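Local coordinates for protein amorpha-4,11-diene synthase (Artemisia annua, PDB 4GAX) that probably converts farnesyl diphosphate into cyclic sesquiterpenes with release of diphosphate, and is an engineered variant of an alpha-bisabolol synthase, at residues A[79-84]-A[124-129]; A[186-191]-A[208-213]; A[194-197]-A[202-205]; A[282-287]-A[547-552]; A[456-461]-A[497-502]. One frame throughout, in Å; residues are numbered along the deposited sequence.

Contact 1 (A[79-84]-A[124-129]); sequences NLLKLV and FRLMRK
L126 meets L81 and V84 through methyl groups, while the flat pairing lies on the far flank of the second helix, where F124 CZ sits 3.2 Å above the plane of the R128 guanidinium, over the centre of one face. That guanidinium is further fixed by a salt bridge to E174 and by hydrogen bonds to the carbonyl oxygens of M169 and V134. The contact is plain helix-helix packing in the N-terminal domain, an all-helical alpha/alpha barrel in plant terpene synthases, and joins helix 77-89 to helix 120-129. All three residues that touch are buried.

The side chains of L81 and L126 lie alongside, pointing opposite ways, and L81 CD2 comes 3.9 Å from L126 CD1. V84 completes the patch from the next turn: its CG1, anti to the backbone N (chi1 168°), reaches L126 CD1 at 4.2 Å. L104 and I100 of helix 97-111 lie against L81 and V84 respectively, and the same L104 also touches M127, so a third helix closes one flank. The nearest approach of all is between a methyl group and the backbone, with L126 CD1 3.4 Å from L81 O.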
# COMPACT_ATOMS: atom_id res chain seq x y z
N ASN A 79 -14.76 -1.92 24.57
CA ASN A 79 -13.43 -1.47 24.97
C ASN A 79 -12.34 -2.30 24.31
O ASN A 79 -11.24 -1.81 24.05
CB ASN A 79 -13.27 -1.50 26.50
CG ASN A 79 -14.09 -0.42 27.20
OD1 ASN A 79 -14.86 0.31 26.57
ND2 ASN A 79 -13.93 -0.32 28.52
N LEU A 80 -12.64 -3.57 24.04
CA LEU A 80 -11.68 -4.43 23.36
C LEU A 80 -11.44 -3.93 21.93
O LEU A 80 -10.29 -3.88 21.45
CB LEU A 80 -12.17 -5.88 23.36
CG LEU A 80 -11.41 -6.91 22.49
CD1 LEU A 80 -9.95 -7.07 22.87
CD2 LEU A 80 -12.09 -8.26 22.59
N LEU A 81 -12.52 -3.55 21.26
CA LEU A 81 -12.40 -3.04 19.89
C LEU A 81 -11.56 -1.78 19.90
O LEU A 81 -10.74 -1.58 19.00
CB LEU A 81 -13.77 -2.75 19.28
CG LEU A 81 -14.62 -3.98 18.96
CD1 LEU A 81 -15.94 -3.52 18.36
CD2 LEU A 81 -13.88 -4.88 17.97
N LYS A 82 -11.77 -0.92 20.89
CA LYS A 82 -11.00 0.31 21.00
C LYS A 82 -9.51 0.02 21.21
O LYS A 82 -8.65 0.71 20.64
CB LYS A 82 -11.54 1.19 22.12
CG LYS A 82 -10.95 2.59 22.16
CD LYS A 82 -11.00 3.24 20.77
CE LYS A 82 -10.81 4.76 20.83
NZ LYS A 82 -9.41 5.17 21.14
N LEU A 83 -9.22 -0.98 22.03
CA LEU A 83 -7.83 -1.35 22.30
C LEU A 83 -7.19 -1.90 21.03
O LEU A 83 -6.03 -1.58 20.73
CB LEU A 83 -7.79 -2.43 23.38
CG LEU A 83 -6.42 -2.92 23.87
CD1 LEU A 83 -5.54 -1.75 24.25
CD2 LEU A 83 -6.64 -3.82 25.10
N VAL A 84 -7.93 -2.74 20.31
CA VAL A 84 -7.45 -3.30 19.05
C VAL A 84 -7.14 -2.16 18.09
O VAL A 84 -6.08 -2.11 17.47
CB VAL A 84 -8.49 -4.26 18.41
CG1 VAL A 84 -8.11 -4.61 16.98
CG2 VAL A 84 -8.64 -5.54 19.25
N PHE A 124 -17.74 -1.78 12.73
CA PHE A 124 -17.97 -1.98 11.31
C PHE A 124 -16.65 -1.95 10.55
O PHE A 124 -16.36 -2.83 9.73
CB PHE A 124 -18.94 -0.90 10.79
CG PHE A 124 -19.13 -0.90 9.31
CD1 PHE A 124 -20.06 -1.74 8.71
CD2 PHE A 124 -18.41 -0.03 8.50
CE1 PHE A 124 -20.26 -1.72 7.32
CE2 PHE A 124 -18.60 0.01 7.13
CZ PHE A 124 -19.53 -0.85 6.53
N ARG A 125 -15.85 -0.93 10.81
CA ARG A 125 -14.60 -0.75 10.09
C ARG A 125 -13.57 -1.83 10.42
O ARG A 125 -12.91 -2.36 9.52
CB ARG A 125 -14.02 0.65 10.37
CG ARG A 125 -12.69 0.88 9.69
CD ARG A 125 -12.22 2.32 9.85
NE ARG A 125 -11.88 2.64 11.25
CZ ARG A 125 -10.80 2.19 11.88
NH1 ARG A 125 -9.94 1.39 11.26
NH2 ARG A 125 -10.58 2.54 13.15
N LEU A 126 -13.43 -2.17 11.70
CA LEU A 126 -12.49 -3.23 12.10
C LEU A 126 -12.89 -4.59 11.55
O LEU A 126 -12.02 -5.40 11.17
CB LEU A 126 -12.34 -3.31 13.62
CG LEU A 126 -11.77 -2.14 14.40
CD1 LEU A 126 -11.57 -2.56 15.88
CD2 LEU A 126 -10.47 -1.62 13.80
N MET A 127 -14.19 -4.86 11.52
CA MET A 127 -14.65 -6.11 10.92
C MET A 127 -14.28 -6.17 9.43
O MET A 127 -13.69 -7.14 8.97
CB MET A 127 -16.17 -6.29 11.11
CG MET A 127 -16.58 -6.61 12.56
SD MET A 127 -15.93 -8.19 13.18
CE MET A 127 -14.52 -7.63 14.12
N ARG A 128 -14.61 -5.12 8.68
CA ARG A 128 -14.34 -5.11 7.23
C ARG A 128 -12.85 -5.12 6.94
O ARG A 128 -12.41 -5.76 6.00
CB ARG A 128 -15.03 -3.91 6.54
CG ARG A 128 -16.54 -4.14 6.37
CD ARG A 128 -17.14 -3.28 5.24
NE ARG A 128 -18.54 -3.66 5.00
CZ ARG A 128 -19.34 -3.06 4.12
NH1 ARG A 128 -18.85 -2.08 3.38
NH2 ARG A 128 -20.61 -3.43 4.00
N LYS A 129 -12.07 -4.41 7.74
CA LYS A 129 -10.62 -4.43 7.60
C LYS A 129 -10.09 -5.87 7.77
O LYS A 129 -9.13 -6.27 7.12
CB LYS A 129 -9.96 -3.49 8.60
CG LYS A 129 -8.42 -3.48 8.63
CD LYS A 129 -7.90 -2.39 9.59
CE LYS A 129 -6.37 -2.45 9.77
NZ LYS A 129 -5.68 -2.96 8.56

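Contact 2 (A[186-191]-A[208-213]); sequences SHLSII and RALKKP
Apolar packing between two successive helices of the N-terminal domain brings L188 and S189, on helix 175-194, against L210, near the end of helix 200-211. The contact is small and partly buried, with L210 supplying all of the reach from its side. The two segments run in roughly opposite directions, and their backbones come nearest at S189 and L210, whose CA atoms are 7.7 Å apart.

The two branches of L210 divide the work. CD1 lies over the backbone between the two partners, 4.0 Å from L188 C and 3.8 Å from S189 N, and also meets S189 OG at 3.7 Å. CD2 turns to the side chain of L188, where it lies 4.1 Å from CB. L210 CG stands anti to its own carbonyl carbon (chi1 -66°), which sends the fork out from the helix and spreads its methyls across these two neighbours. S189 OG touches the L210 methyl only by van der Waals contact; its hydrogen bond is made to the carbonyl of Q185, one turn earlier in its own helix.

On the buried side L188 also packs on Y164 of helix 157-167 and on I206, while Y164 OH bonds to A209 O. Beyond K211 the chain leaves helical geometry at K212. Two consecutive antiparallel helices joined by a short turn form a helical hairpin, the repeated element of alpha/alpha barrel folds.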
# COMPACT_ATOMS: atom_id res chain seq x y z
N SER A 186 -19.08 17.49 6.42
CA SER A 186 -19.54 18.87 6.61
C SER A 186 -19.43 19.26 8.07
O SER A 186 -18.99 20.36 8.39
CB SER A 186 -20.97 19.07 6.11
OG SER A 186 -21.91 18.37 6.91
N HIS A 187 -19.81 18.36 8.96
CA HIS A 187 -19.75 18.69 10.39
C HIS A 187 -18.32 18.69 10.92
O HIS A 187 -17.95 19.60 11.67
CB HIS A 187 -20.67 17.79 11.20
CG HIS A 187 -22.12 18.15 11.04
ND1 HIS A 187 -22.92 17.61 10.05
CD2 HIS A 187 -22.89 19.05 11.69
CE1 HIS A 187 -24.13 18.14 10.13
NE2 HIS A 187 -24.14 19.02 11.12
N LEU A 188 -17.52 17.71 10.53
CA LEU A 188 -16.12 17.65 10.96
C LEU A 188 -15.30 18.86 10.49
O LEU A 188 -14.48 19.39 11.26
CB LEU A 188 -15.47 16.32 10.54
CG LEU A 188 -15.92 15.08 11.32
CD1 LEU A 188 -15.42 13.80 10.66
CD2 LEU A 188 -15.47 15.13 12.78
N SER A 189 -15.54 19.31 9.26
CA SER A 189 -14.87 20.50 8.72
C SER A 189 -15.07 21.72 9.62
O SER A 189 -14.11 22.45 9.93
CB SER A 189 -15.40 20.85 7.33
OG SER A 189 -14.91 19.94 6.37
N ILE A 190 -16.32 21.92 10.02
CA ILE A 190 -16.70 23.06 10.86
C ILE A 190 -16.10 22.91 12.25
O ILE A 190 -15.56 23.86 12.80
CB ILE A 190 -18.23 23.15 11.02
CG1 ILE A 190 -18.91 23.46 9.69
CG2 ILE A 190 -18.60 24.23 12.04
CD1 ILE A 190 -20.43 23.42 9.78
N ILE A 191 -16.21 21.72 12.83
CA ILE A 191 -15.72 21.50 14.18
C ILE A 191 -14.21 21.74 14.24
O ILE A 191 -13.71 22.39 15.15
CB ILE A 191 -16.09 20.08 14.69
CG1 ILE A 191 -17.60 19.95 14.81
CG2 ILE A 191 -15.46 19.83 16.05
CD1 ILE A 191 -18.07 18.51 15.05
N ARG A 208 -6.39 15.90 9.50
CA ARG A 208 -5.62 14.86 8.81
C ARG A 208 -6.56 13.78 8.27
O ARG A 208 -6.41 13.35 7.13
CB ARG A 208 -4.48 14.25 9.65
CG ARG A 208 -4.88 13.64 10.99
CD ARG A 208 -3.64 13.07 11.73
NE ARG A 208 -3.08 11.94 11.03
CZ ARG A 208 -3.25 10.66 11.37
NH1 ARG A 208 -3.94 10.31 12.45
NH2 ARG A 208 -2.71 9.72 10.62
N ALA A 209 -7.55 13.39 9.07
CA ALA A 209 -8.54 12.42 8.63
C ALA A 209 -9.31 12.90 7.39
O ALA A 209 -9.52 12.14 6.44
CB ALA A 209 -9.51 12.10 9.77
N LEU A 210 -9.72 14.16 7.41
CA LEU A 210 -10.42 14.75 6.27
C LEU A 210 -9.55 14.80 5.00
O LEU A 210 -10.05 14.63 3.88
CB LEU A 210 -10.92 16.15 6.62
CG LEU A 210 -12.01 16.22 7.70
CD1 LEU A 210 -12.41 17.67 7.99
CD2 LEU A 210 -13.23 15.40 7.29
N LYS A 211 -8.25 15.04 5.18
CA LYS A 211 -7.31 15.04 4.05
C LYS A 211 -7.17 13.63 3.44
O LYS A 211 -7.12 13.48 2.22
CB LYS A 211 -5.95 15.57 4.49
CG LYS A 211 -5.03 16.02 3.36
CD LYS A 211 -4.24 17.30 3.73
CE LYS A 211 -5.15 18.54 3.79
NZ LYS A 211 -5.41 19.05 5.18
N LYS A 212 -7.10 12.61 4.29
CA LYS A 212 -7.03 11.23 3.81
C LYS A 212 -7.54 10.30 4.89
O LYS A 212 -7.04 10.30 6.03
CB LYS A 212 -5.58 10.84 3.43
CG LYS A 212 -5.46 9.38 2.95
CD LYS A 212 -4.01 9.01 2.61
CE LYS A 212 -3.51 9.71 1.36
NZ LYS A 212 -2.31 9.00 0.79
N PRO A 213 -8.57 9.50 4.56
CA PRO A 213 -9.08 8.65 5.63
C PRO A 213 -8.11 7.53 5.99
O PRO A 213 -7.23 7.17 5.19
CB PRO A 213 -10.36 8.09 5.03
CG PRO A 213 -10.18 8.18 3.54
CD PRO A 213 -9.33 9.38 3.31

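Contact 3 (A[194-197]-A[202-205]); sequences DTLS and LSTE
S203 turns its side chain into the bend formed by T195 and L196, and these three residues make the contact. S203 is the most deeply engaged of them: its side chain sets out toward the 194-197 turn, and its OG lies 2.8 Å from T195 OG1. T195 OG1 is within hydrogen-bonding reach of both S203 OG and the carbonyl oxygen of I191, and which of the two takes its proton is not fixed. S203 OG has its own partner in the carbonyl of A192, so the pair of hydroxyls gathers at carbonyl groups near the C-terminal end of helix 175-194.

T195 takes the crowded rotamer, with OG1 between the backbone N and the carbonyl carbon (chi1 68°). This torsion turns the oxygen to S203 and I191.

Here the chain makes the tight turn of a helical hairpin in the N-terminal domain, passing from helix 175-194 to helix 200-211 with few residues between them. S203 stands in the first turns of the second helix, where the weak bond from L202 N to N199 OD1 lies close to the helix start. The two backbones come together at L196 and S203, whose CA atoms are 5.5 Å apart.

L196 takes the lesser share. Its CB lies 4.0 Å from S203 OG, and its CA is 4.1 Å from S203 CB, while the rest of the leucine, with CG anti to the backbone N, extends elsewhere. L196 N lies 3.0 Å from S203 OG, but at an angle too poor for a hydrogen bond.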
# COMPACT_ATOMS: atom_id res chain seq x y z
N ASP A 194 -13.71 25.37 14.43
CA ASP A 194 -14.19 25.92 15.70
C ASP A 194 -13.32 25.49 16.89
O ASP A 194 -13.29 26.17 17.91
CB ASP A 194 -15.66 25.52 15.95
CG ASP A 194 -16.62 26.17 14.97
OD1 ASP A 194 -16.17 27.10 14.26
OD2 ASP A 194 -17.80 25.77 14.90
N THR A 195 -12.63 24.36 16.77
CA THR A 195 -11.86 23.85 17.90
C THR A 195 -10.38 24.23 17.85
O THR A 195 -9.61 23.83 18.74
CB THR A 195 -11.99 22.31 18.07
OG1 THR A 195 -11.37 21.63 16.98
CG2 THR A 195 -13.46 21.92 18.15
N LEU A 196 -9.99 24.99 16.82
CA LEU A 196 -8.58 25.38 16.68
C LEU A 196 -8.08 26.06 17.96
O LEU A 196 -7.02 25.72 18.48
CB LEU A 196 -8.39 26.31 15.48
CG LEU A 196 -6.94 26.80 15.32
CD1 LEU A 196 -5.98 25.62 15.22
CD2 LEU A 196 -6.82 27.70 14.10
N SER A 197 -8.85 27.02 18.46
CA SER A 197 -8.44 27.76 19.65
C SER A 197 -8.81 27.06 20.97
O SER A 197 -8.48 27.53 22.06
CB SER A 197 -9.02 29.17 19.62
OG SER A 197 -8.33 29.96 18.66
N LEU A 202 -6.59 18.43 18.43
CA LEU A 202 -7.78 17.73 17.97
C LEU A 202 -8.18 18.24 16.59
O LEU A 202 -8.56 17.45 15.72
CB LEU A 202 -8.93 17.91 18.96
CG LEU A 202 -10.22 17.18 18.57
CD1 LEU A 202 -9.96 15.67 18.41
CD2 LEU A 202 -11.31 17.43 19.60
N SER A 203 -8.07 19.55 16.38
CA SER A 203 -8.29 20.14 15.06
C SER A 203 -7.41 19.45 14.04
O SER A 203 -7.87 19.05 12.97
CB SER A 203 -7.98 21.65 15.07
OG SER A 203 -8.98 22.34 15.80
N THR A 204 -6.14 19.30 14.40
CA THR A 204 -5.17 18.66 13.53
C THR A 204 -5.56 17.22 13.22
O THR A 204 -5.48 16.78 12.08
CB THR A 204 -3.75 18.76 14.14
OG1 THR A 204 -3.32 20.12 14.06
CG2 THR A 204 -2.76 17.88 13.39
N GLU A 205 -5.99 16.48 14.24
CA GLU A 205 -6.38 15.09 14.04
C GLU A 205 -7.62 14.95 13.14
O GLU A 205 -7.67 14.04 12.29
CB GLU A 205 -6.60 14.40 15.38
CG GLU A 205 -6.87 12.91 15.27
CD GLU A 205 -5.65 12.11 14.82
OE1 GLU A 205 -4.53 12.67 14.75
OE2 GLU A 205 -5.81 10.90 14.56

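Contact 4 (A[282-287]-A[547-552]); sequences IVECYF and EEYKNL
F287 turns an edge toward the face of Y549 in a T-shaped pair, with the ring centroids 5.3 Å apart and the planes at 66°. The two side chains overlap lengthwise from opposing ends, which carries the phenol oxygen of Y549 back along the phenylalanine: Y549 OH lies 3.5 Å from F287 CD2 and 3.7 Å from F287 CB. Y549 can reach so far because its CG is anti to the backbone N (chi1 -175°).

L552 meets the other end of the same phenylalanine. It stands crosswise to F287, and F287 CZ comes 3.8 Å from L552 CB. E284 approaches Y549 on a slant, its CB and CG each 4.1 Å from Y549 OH, with the carboxylate nearly parallel to the phenol ring. The acid itself looks elsewhere, since E284 OE2 accepts a hydrogen bond from W37 NE1.

The long aromatic side chains span the 12.0 Å between the short axes of 282-287 and 547-552, which lie at 75°, and join an early helix of the C-terminal, class I terpene synthase domain to the last helix of the chain. V553 and L556 also lie on F287. No hydrogen bond crosses between the segments, and the phenol oxygen meets carbon and the carbonyl of E284, so cohesion rests on dispersion and the weak electrostatics of the aromatic pair.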
# COMPACT_ATOMS: atom_id res chain seq x y z
N ILE A 282 17.10 3.98 -5.92
CA ILE A 282 16.95 2.82 -5.04
C ILE A 282 16.09 3.12 -3.80
O ILE A 282 15.33 2.27 -3.34
CB ILE A 282 18.30 2.16 -4.67
CG1 ILE A 282 18.08 0.72 -4.22
CG2 ILE A 282 19.02 2.96 -3.59
CD1 ILE A 282 17.35 -0.16 -5.27
N VAL A 283 16.18 4.35 -3.28
CA VAL A 283 15.42 4.71 -2.08
C VAL A 283 13.94 4.66 -2.41
O VAL A 283 13.12 4.14 -1.64
CB VAL A 283 15.79 6.12 -1.56
CG1 VAL A 283 14.88 6.51 -0.38
CG2 VAL A 283 17.26 6.17 -1.15
N GLU A 284 13.61 5.18 -3.58
CA GLU A 284 12.25 5.16 -4.10
C GLU A 284 11.70 3.75 -4.32
O GLU A 284 10.53 3.48 -4.04
CB GLU A 284 12.18 6.00 -5.38
CG GLU A 284 12.34 7.52 -5.14
CD GLU A 284 13.78 7.97 -4.78
OE1 GLU A 284 14.75 7.20 -5.00
OE2 GLU A 284 13.94 9.10 -4.27
N CYS A 285 12.52 2.84 -4.82
CA CYS A 285 12.06 1.46 -5.03
C CYS A 285 11.80 0.81 -3.68
O CYS A 285 10.82 0.08 -3.50
CB CYS A 285 13.08 0.65 -5.82
SG CYS A 285 13.38 1.28 -7.50
N TYR A 286 12.69 1.06 -2.73
CA TYR A 286 12.52 0.51 -1.38
C TYR A 286 11.24 1.03 -0.70
O TYR A 286 10.52 0.26 -0.07
CB TYR A 286 13.75 0.82 -0.50
CG TYR A 286 13.54 0.30 0.89
CD1 TYR A 286 13.43 1.16 1.98
CD2 TYR A 286 13.41 -1.06 1.12
CE1 TYR A 286 13.20 0.66 3.27
CE2 TYR A 286 13.19 -1.57 2.39
CZ TYR A 286 13.08 -0.70 3.47
OH TYR A 286 12.85 -1.22 4.73
N PHE A 287 10.96 2.32 -0.85
CA PHE A 287 9.80 2.93 -0.20
C PHE A 287 8.53 2.28 -0.72
O PHE A 287 7.60 2.01 0.04
CB PHE A 287 9.77 4.46 -0.42
CG PHE A 287 8.80 5.18 0.48
CD1 PHE A 287 9.04 5.29 1.84
CD2 PHE A 287 7.64 5.75 -0.04
CE1 PHE A 287 8.14 5.94 2.69
CE2 PHE A 287 6.74 6.41 0.79
CZ PHE A 287 6.98 6.51 2.16
N GLU A 547 7.41 17.39 -2.28
CA GLU A 547 7.76 17.55 -0.87
C GLU A 547 6.94 16.58 -0.01
O GLU A 547 7.43 16.06 0.99
CB GLU A 547 7.51 18.99 -0.42
CG GLU A 547 7.93 19.30 1.02
CD GLU A 547 9.39 19.74 1.14
OE1 GLU A 547 9.77 20.22 2.23
OE2 GLU A 547 10.14 19.61 0.15
N GLU A 548 5.70 16.35 -0.43
CA GLU A 548 4.81 15.45 0.28
C GLU A 548 5.46 14.07 0.35
O GLU A 548 5.64 13.51 1.44
CB GLU A 548 3.45 15.39 -0.42
CG GLU A 548 2.27 15.13 0.49
CD GLU A 548 0.93 15.49 -0.15
OE1 GLU A 548 0.56 14.86 -1.17
OE2 GLU A 548 0.24 16.40 0.36
N TYR A 549 5.85 13.54 -0.80
CA TYR A 549 6.50 12.23 -0.88
C TYR A 549 7.84 12.23 -0.13
O TYR A 549 8.17 11.26 0.55
CB TYR A 549 6.71 11.84 -2.35
CG TYR A 549 7.26 10.45 -2.57
CD1 TYR A 549 6.42 9.40 -2.94
CD2 TYR A 549 8.62 10.19 -2.44
CE1 TYR A 549 6.93 8.12 -3.15
CE2 TYR A 549 9.14 8.92 -2.65
CZ TYR A 549 8.29 7.89 -3.00
OH TYR A 549 8.82 6.64 -3.21
N LYS A 550 8.60 13.32 -0.26
CA LYS A 550 9.91 13.38 0.37
C LYS A 550 9.81 13.27 1.89
O LYS A 550 10.59 12.56 2.53
CB LYS A 550 10.65 14.66 0.01
CG LYS A 550 12.15 14.60 0.33
CD LYS A 550 12.69 15.94 0.81
CE LYS A 550 12.55 17.01 -0.26
NZ LYS A 550 13.10 18.32 0.22
N ASN A 551 8.85 13.97 2.48
CA ASN A 551 8.75 13.96 3.93
C ASN A 551 8.17 12.67 4.50
O ASN A 551 8.46 12.33 5.65
CB ASN A 551 8.03 15.20 4.46
CG ASN A 551 8.94 16.40 4.51
OD1 ASN A 551 9.58 16.67 5.54
ND2 ASN A 551 9.02 17.13 3.40
N LEU A 552 7.37 11.97 3.71
CA LEU A 552 6.90 10.65 4.10
C LEU A 552 8.10 9.73 4.26
O LEU A 552 8.18 8.98 5.24
CB LEU A 552 5.93 10.07 3.06
CG LEU A 552 4.57 10.75 2.89
CD1 LEU A 552 3.77 10.06 1.80
CD2 LEU A 552 3.77 10.77 4.20

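Contact 5 (A[456-461]-A[497-502]); sequences GRRLND and YKQVED
Helices 456-461 and 497-502 run close to antiparallel, R458 facing V500: their short axes lie 10.4 Å apart with 151° between their N-to-C directions. The backbones come nearest at that pair, whose CA atoms are 7.0 Å apart.

Two apolar meetings hold the centre. V500 divides its branches, CG1 lying 4.0 Å from L459 CD2, while CG2 faces R458 CB at 4.1 Å. L459 and V500 are set nearly perpendicular to one another, and W504 of helix 489-513 extends the patch beside L459.

Beside this patch, Q499 brings its amide over the R458 guanidinium. The glutamine comes in athwart the arginine and the two planes are tilted by 51°, with Q499 NE2 3.1 Å above the centre of the guanidinium plane. R458 bends at chi2 (-75°), which swings its head group across to meet the extended glutamine. Q499 OE1 lies close to R458 NH1, but the angle is too poor for a hydrogen bond, and NE2 is itself a donor, so the polar part of the contact is doubtful.

R457 stands on the other side of that guanidinium, its NH1 4.0 Å above the plane and displaced from the middle of the group. Two acids answer its charge: D461 by a salt bridge to NH1 and D410 by another to NE.

The pair belongs to the helical bundle of the class I terpene synthase domain. N460 and D461 open a sequence resembling the NSE/DTE motif, which in relatives binds magnesium, and the segment may do likewise here.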
# COMPACT_ATOMS: atom_id res chain seq x y z
N GLY A 456 -4.53 3.03 -11.18
CA GLY A 456 -3.17 3.51 -11.33
C GLY A 456 -3.03 4.41 -12.54
O GLY A 456 -2.35 5.45 -12.48
N ARG A 457 -3.67 4.02 -13.64
CA ARG A 457 -3.65 4.82 -14.85
C ARG A 457 -4.41 6.12 -14.63
O ARG A 457 -3.96 7.18 -15.06
CB ARG A 457 -4.24 4.02 -16.02
CG ARG A 457 -3.91 4.56 -17.39
CD ARG A 457 -4.60 3.76 -18.49
NE ARG A 457 -6.00 3.50 -18.16
CZ ARG A 457 -6.97 4.41 -18.21
NH1 ARG A 457 -6.70 5.66 -18.58
NH2 ARG A 457 -8.21 4.07 -17.89
N ARG A 458 -5.56 6.04 -13.96
CA ARG A 458 -6.37 7.24 -13.72
C ARG A 458 -5.65 8.21 -12.79
O ARG A 458 -5.67 9.42 -13.02
CB ARG A 458 -7.74 6.89 -13.11
CG ARG A 458 -8.60 5.95 -13.95
CD ARG A 458 -9.21 6.64 -15.16
NE ARG A 458 -9.85 5.68 -16.06
CZ ARG A 458 -10.56 6.01 -17.13
NH1 ARG A 458 -10.73 7.29 -17.46
NH2 ARG A 458 -11.10 5.07 -17.89
N LEU A 459 -5.02 7.69 -11.74
CA LEU A 459 -4.35 8.56 -10.78
C LEU A 459 -3.15 9.26 -11.43
O LEU A 459 -2.87 10.42 -11.14
CB LEU A 459 -3.91 7.77 -9.54
CG LEU A 459 -5.08 7.39 -8.61
CD1 LEU A 459 -4.60 6.52 -7.46
CD2 LEU A 459 -5.78 8.64 -8.09
N ASN A 460 -2.46 8.54 -12.31
CA ASN A 460 -1.31 9.10 -13.02
C ASN A 460 -1.74 10.11 -14.09
O ASN A 460 -1.00 11.05 -14.39
CB ASN A 460 -0.45 7.99 -13.62
CG ASN A 460 0.88 8.49 -14.14
OD1 ASN A 460 1.30 9.62 -13.84
ND2 ASN A 460 1.57 7.66 -14.92
N ASP A 461 -2.94 9.93 -14.65
CA ASP A 461 -3.47 10.86 -15.64
C ASP A 461 -3.96 12.16 -15.01
O ASP A 461 -4.26 13.13 -15.72
CB ASP A 461 -4.60 10.22 -16.45
CG ASP A 461 -4.10 9.18 -17.42
OD1 ASP A 461 -2.91 8.78 -17.33
OD2 ASP A 461 -4.89 8.75 -18.28
N TYR A 497 -12.68 12.81 -11.04
CA TYR A 497 -12.50 12.47 -9.63
C TYR A 497 -13.59 11.52 -9.11
O TYR A 497 -13.30 10.64 -8.30
CB TYR A 497 -12.34 13.74 -8.78
CG TYR A 497 -10.93 14.29 -8.85
CD1 TYR A 497 -9.83 13.44 -8.74
CD2 TYR A 497 -10.69 15.64 -9.06
CE1 TYR A 497 -8.53 13.93 -8.81
CE2 TYR A 497 -9.40 16.14 -9.14
CZ TYR A 497 -8.32 15.28 -9.01
OH TYR A 497 -7.03 15.75 -9.09
N LYS A 498 -14.81 11.66 -9.59
CA LYS A 498 -15.86 10.71 -9.22
C LYS A 498 -15.53 9.29 -9.73
O LYS A 498 -15.74 8.31 -9.01
CB LYS A 498 -17.23 11.17 -9.73
CG LYS A 498 -18.23 10.03 -9.92
CD LYS A 498 -19.50 10.22 -9.12
CE LYS A 498 -20.68 9.54 -9.82
NZ LYS A 498 -20.40 8.10 -10.11
N GLN A 499 -15.01 9.18 -10.95
CA GLN A 499 -14.58 7.89 -11.48
C GLN A 499 -13.54 7.23 -10.58
O GLN A 499 -13.56 6.01 -10.34
CB GLN A 499 -14.03 8.09 -12.90
CG GLN A 499 -13.46 6.85 -13.56
CD GLN A 499 -13.04 7.14 -14.99
OE1 GLN A 499 -12.33 8.12 -15.26
NE2 GLN A 499 -13.49 6.30 -15.93
N VAL A 500 -12.62 8.04 -10.05
CA VAL A 500 -11.64 7.51 -9.11
C VAL A 500 -12.30 7.04 -7.81
O VAL A 500 -11.95 5.98 -7.27
CB VAL A 500 -10.53 8.55 -8.81
CG1 VAL A 500 -9.71 8.13 -7.61
CG2 VAL A 500 -9.65 8.75 -10.05
N GLU A 501 -13.25 7.80 -7.30
CA GLU A 501 -13.96 7.37 -6.10
C GLU A 501 -14.71 6.07 -6.34
O GLU A 501 -14.75 5.19 -5.48
CB GLU A 501 -14.93 8.45 -5.62
CG GLU A 501 -14.22 9.63 -4.98
CD GLU A 501 -13.19 9.18 -3.93
OE1 GLU A 501 -11.97 9.30 -4.19
OE2 GLU A 501 -13.60 8.72 -2.85
N ASP A 502 -15.31 5.95 -7.52
CA ASP A 502 -15.96 4.69 -7.90
C ASP A 502 -14.99 3.52 -7.81
O ASP A 502 -15.34 2.45 -7.32
CB ASP A 502 -16.51 4.80 -9.32
CG ASP A 502 -17.82 5.55 -9.38
OD1 ASP A 502 -18.27 6.03 -8.32
OD2 ASP A 502 -18.39 5.67 -10.49

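In the fold
Running from the N terminus, contact 1 closes first, tying helix 77-89 to helix 120-129. Contact 2 then closes a loop between helices 175-194 and 200-211, and contact 3 nests inside it at the turn; the two share helix 200-211, and their centres lie about 10 Å apart. All three belong to the N-terminal domain. Contact 4 joins 282-287 to 547-552 across about 260 residues, and contact 5 nests within that span, joining helix 447-461 to helix 489-513. None of the loops cross. Contacts 1 and 4 lie on opposite sides of the chain's centre, whereas contacts 2 and 4 approach to about 6 Å between nearest atoms without touching.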